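PDB 4ZXO: glycosyl hydrolase family 26 from Bacteroides ovatus, which probably hydrolyses internal beta-1,4-mannosidic linkages in galactomannan and related mannans, as a family 26 endo-beta-mannanase. Local coordinates for residues P163-T168 against F172-D177. Numbering follows the deposited sequence.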
ATOM      1  N   PRO A 163       7.325   1.741  -0.644  1.00  6.11           N
ATOM      2  CA  PRO A 163       8.488   0.886  -0.415  1.00  6.26           C
ATOM      3  C   PRO A 163       8.924   0.981   1.066  1.00  6.84           C
ATOM      4  O   PRO A 163       8.449   1.868   1.784  1.00  7.25           O
ATOM      5  CB  PRO A 163       9.559   1.515  -1.329  1.00  6.75           C
ATOM      6  CG  PRO A 163       9.220   3.000  -1.247  1.00  6.70           C
ATOM      7  CD  PRO A 163       7.694   2.994  -1.340  1.00  6.49           C
ATOM      8  N   TRP A 164       9.831   0.113   1.491  1.00  6.23           N
ATOM      9  CA  TRP A 164      10.514   0.284   2.795  1.00  5.38           C
ATOM     10  C   TRP A 164       9.518   0.312   3.944  1.00  5.75           C
ATOM     11  O   TRP A 164       9.649   1.072   4.917  1.00  7.27           O
ATOM     12  CB  TRP A 164      11.358   1.578   2.828  1.00  5.95           C
ATOM     13  CG  TRP A 164      12.208   1.787   1.582  1.00  6.20           C
ATOM     14  CD1 TRP A 164      12.198   2.889   0.751  1.00  7.86           C
ATOM     15  CD2 TRP A 164      13.133   0.850   0.995  1.00  6.48           C
ATOM     16  NE1 TRP A 164      13.060   2.698  -0.300  1.00  8.40           N
ATOM     17  CE2 TRP A 164      13.643   1.460  -0.185  1.00  7.37           C
ATOM     18  CE3 TRP A 164      13.553  -0.459   1.335  1.00  7.98           C
ATOM     19  CZ2 TRP A 164      14.593   0.835  -0.994  1.00  8.06           C
ATOM     20  CZ3 TRP A 164      14.493  -1.079   0.517  1.00  8.92           C
ATOM     21  CH2 TRP A 164      14.974  -0.438  -0.640  1.00  9.65           C
ATOM     22  N   HIS A 165       8.504  -0.526   3.837  1.00  5.35           N
ATOM     23  CA  HIS A 165       7.411  -0.512   4.816  1.00  5.52           C
ATOM     24  C   HIS A 165       7.768  -1.242   6.133  1.00  5.90           C
ATOM     25  O   HIS A 165       8.732  -2.002   6.221  1.00  5.87           O
ATOM     26  CB  HIS A 165       6.144  -1.100   4.149  1.00  7.14           C
ATOM     27  CG  HIS A 165       6.225  -2.552   3.815  1.00  6.99           C
ATOM     28  ND1 HIS A 165       7.161  -3.085   2.946  1.00  6.76           N
ATOM     29  CD2 HIS A 165       5.397  -3.575   4.162  1.00  7.34           C
ATOM     30  CE1 HIS A 165       6.933  -4.385   2.825  1.00  6.84           C
ATOM     31  NE2 HIS A 165       5.855  -4.700   3.541  1.00  7.22           N
ATOM     32  N   GLU A 166       6.969  -0.996   7.149  1.00  6.35           N
ATOM     33  CA  GLU A 166       7.071  -1.742   8.413  1.00  5.56           C
ATOM     34  C   GLU A 166       8.452  -1.574   8.963  1.00  6.30           C
ATOM     35  O   GLU A 166       9.057  -2.503   9.549  1.00  7.05           O
ATOM     36  CB  GLU A 166       6.683  -3.227   8.235  1.00  6.52           C
ATOM     37  CG  GLU A 166       5.180  -3.304   7.974  1.00  7.59           C
ATOM     38  CD  GLU A 166       4.627  -4.630   7.587  1.00  8.20           C
ATOM     39  OE1 GLU A 166       5.306  -5.637   7.766  1.00  9.37           O
ATOM     40  OE2 GLU A 166       3.445  -4.664   7.112  1.00  8.86           O
ATOM     41  N   HIS A 167       8.962  -0.335   8.867  1.00  6.75           N
ATOM     42  CA  HIS A 167      10.377  -0.142   9.188  1.00  6.92           C
ATOM     43  C   HIS A 167      10.667  -0.012  10.672  1.00  7.22           C
ATOM     44  O   HIS A 167      11.856   0.026  11.069  1.00  8.61           O
ATOM     45  CB  HIS A 167      10.900   1.097   8.470  1.00  7.83           C
ATOM     46  CG  HIS A 167      10.333   2.354   9.005  1.00  9.12           C
ATOM     47  ND1 HIS A 167       9.113   2.863   8.578  1.00  9.26           N
ATOM     48  CD2 HIS A 167      10.804   3.204   9.953  1.00 10.22           C
ATOM     49  CE1 HIS A 167       8.868   3.972   9.254  1.00 10.82           C
ATOM     50  NE2 HIS A 167       9.869   4.192  10.099  1.00 11.77           N
ATOM     51  N   THR A 168       9.622   0.037  11.491  1.00  6.73           N
ATOM     52  CA  THR A 168       9.885   0.040  12.938  1.00  8.46           C
ATOM     53  C   THR A 168       9.945  -1.370  13.515  1.00  8.90           C
ATOM     54  O   THR A 168      10.233  -1.550  14.718  1.00 10.62           O
ATOM     55  CB  THR A 168       8.838   0.900  13.681  1.00  8.72           C
ATOM     56  OG1 THR A 168       7.522   0.511  13.312  1.00  8.97           O
ATOM     57  CG2 THR A 168       9.002   2.372  13.284  1.00  9.37           C
ATOM     58  N   PHE A 172      12.345  -7.109   8.193  1.00  6.69           N
ATOM     59  CA  PHE A 172      12.886  -6.874   6.856  1.00  6.73           C
ATOM     60  C   PHE A 172      14.309  -6.334   6.955  1.00  7.52           C
ATOM     61  O   PHE A 172      14.692  -5.760   7.993  1.00  8.37           O
ATOM     62  CB  PHE A 172      12.025  -5.826   6.097  1.00  6.53           C
ATOM     63  CG  PHE A 172      10.622  -6.282   5.822  1.00  6.66           C
ATOM     64  CD1 PHE A 172      10.388  -7.556   5.303  1.00  7.62           C
ATOM     65  CD2 PHE A 172       9.545  -5.432   6.039  1.00  6.94           C
ATOM     66  CE1 PHE A 172       9.103  -7.951   4.979  1.00  8.75           C
ATOM     67  CE2 PHE A 172       8.265  -5.824   5.747  1.00  7.16           C
ATOM     68  CZ  PHE A 172       8.030  -7.076   5.206  1.00  8.86           C
ATOM     69  N   TRP A 173      15.083  -6.466   5.873  1.00  7.47           N
ATOM     70  CA  TRP A 173      16.489  -6.087   5.982  1.00  7.90           C
ATOM     71  C   TRP A 173      16.723  -4.576   6.095  1.00  7.61           C
ATOM     72  O   TRP A 173      17.830  -4.143   6.419  1.00  8.79           O
ATOM     73  CB  TRP A 173      17.299  -6.661   4.777  1.00  7.83           C
ATOM     74  CG  TRP A 173      16.887  -6.284   3.404  1.00  7.74           C
ATOM     75  CD1 TRP A 173      16.148  -7.050   2.509  1.00  7.95           C
ATOM     76  CD2 TRP A 173      17.244  -5.082   2.702  1.00  8.32           C
ATOM     77  NE1 TRP A 173      16.010  -6.374   1.322  1.00  8.29           N
ATOM     78  CE2 TRP A 173      16.671  -5.168   1.408  1.00  8.33           C
ATOM     79  CE3 TRP A 173      17.984  -3.924   3.047  1.00  8.90           C
ATOM     80  CZ2 TRP A 173      16.848  -4.160   0.432  1.00  8.33           C
ATOM     81  CZ3 TRP A 173      18.148  -2.906   2.076  1.00  8.63           C
ATOM     82  CH2 TRP A 173      17.574  -3.032   0.779  1.00  7.78           C
ATOM     83  N   TRP A 174      15.663  -3.776   5.878  1.00  7.17           N
ATOM     84  CA  TRP A 174      15.677  -2.317   6.094  1.00  7.10           C
ATOM     85  C   TRP A 174      15.026  -1.930   7.423  1.00  7.41           C
ATOM     86  O   TRP A 174      14.758  -0.758   7.640  1.00  7.89           O
ATOM     87  CB  TRP A 174      14.955  -1.603   4.964  1.00  7.84           C
ATOM     88  CG  TRP A 174      13.511  -2.050   4.774  1.00  7.00           C
ATOM     89  CD1 TRP A 174      12.411  -1.593   5.465  1.00  7.12           C
ATOM     90  CD2 TRP A 174      13.026  -3.041   3.868  1.00  6.51           C
ATOM     91  NE1 TRP A 174      11.267  -2.229   5.035  1.00  6.37           N
ATOM     92  CE2 TRP A 174      11.612  -3.133   4.055  1.00  6.43           C
ATOM     93  CE3 TRP A 174      13.651  -3.883   2.940  1.00  6.09           C
ATOM     94  CZ2 TRP A 174      10.809  -3.973   3.285  1.00  7.41           C
ATOM     95  CZ3 TRP A 174      12.873  -4.805   2.224  1.00  6.96           C
ATOM     96  CH2 TRP A 174      11.449  -4.819   2.397  1.00  7.93           C
ATOM     97  N   GLY A 175      14.772  -2.912   8.282  1.00  7.89           N
ATOM     98  CA  GLY A 175      14.069  -2.650   9.528  1.00  8.04           C
ATOM     99  C   GLY A 175      14.907  -2.020  10.656  1.00  8.46           C
ATOM    100  O   GLY A 175      16.124  -1.741  10.493  1.00  7.94           O
ATOM    101  N   LYS A 176      14.265  -1.841  11.802  1.00  8.71           N
ATOM    102  CA  LYS A 176      14.795  -0.931  12.848  1.00  9.21           C
ATOM    103  C   LYS A 176      16.188  -1.340  13.365  1.00 10.92           C
ATOM    104  O   LYS A 176      17.106  -0.488  13.513  1.00 11.29           O
ATOM    105  CB  LYS A 176      13.778  -0.865  13.997  1.00 11.94           C
ATOM    106  CG  LYS A 176      14.162   0.028  15.117  1.00 16.23           C
ATOM    107  CD  LYS A 176      14.134   1.419  14.708  1.00 19.51           C
ATOM    108  CE  LYS A 176      14.023   2.377  15.984  1.00 22.55           C
ATOM    109  NZ  LYS A 176      15.115   2.201  17.014  1.00 24.79           N
ATOM    110  N   ASP A 177      16.347  -2.640  13.623  1.00 11.52           N
ATOM    111  CA  ASP A 177      17.610  -3.146  14.178  1.00 12.08           C
ATOM    112  C   ASP A 177      18.682  -3.353  13.108  1.00 12.30           C
ATOM    113  O   ASP A 177      19.791  -3.786  13.433  1.00 15.55           O
ATOM    114  CB  ASP A 177      17.388  -4.449  14.924  1.00 13.33           C
ATOM    115  CG  ASP A 177      16.631  -4.269  16.196  1.00 16.66           C
ATOM    116  OD1 ASP A 177      16.384  -3.113  16.625  1.00 17.44           O
ATOM    117  OD2 ASP A 177      16.261  -5.299  16.813  1.00 19.35           O
TER
HETATM  118  O   HOH W   1      10.602  -4.968   9.484  1.00  9.50           O
HETATM  119  O   HOH W   2      14.170   1.044   9.790  1.00  9.00           O
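His167 and Gly175 bring the two backbones closest, their CA atoms 4.5 Å apart. Phe172 to Gly175 form a type I beta turn, closed by the hydrogen bond from Gly175 N to Phe172 O. Two waters bridge the backbones: one links Glu166 O to Phe172 N, the other joins His167 O and Trp174 O. The indole of Trp174 reaches across to 163-168. Its NE1 donates an almost straight hydrogen bond to His165 O (2.8 Å, 169°), with the acceptor close to the indole plane. The ring of Trp174 has Phe172 CB on one face and Trp164 on the other. Trp164 CA makes a CH-pi contact with the Trp174 five-membered ring, and the edge of Trp164 points at the face of the Trp174 six-membered ring, planes at 79°. Trp164 also meets the face of Trp173 in an offset edge-to-face pair, Trp164 CZ3 lying 3.7 Å from Trp173 CH2. With His165 and Phe172, the three indoles form an aromatic cluster in the loop between barrel strand 159-162 and helix 181-197 of the TIM-barrel fold. A leucine in place of Trp174 would probably leave His165 O without its indole donor and open a gap between Trp164 and Phe172. Phe172 CE2 sits over one imidazole face, 3.5 Å from His165 NE2. A chi1 of 67° sets His165 CG between backbone N and carbonyl carbon, which helps bring the ring to Phe172. Glu166 OE1 approaches Phe172 CE2 (3.6 Å) and accepts a hydrogen bond from Trp171 NE1.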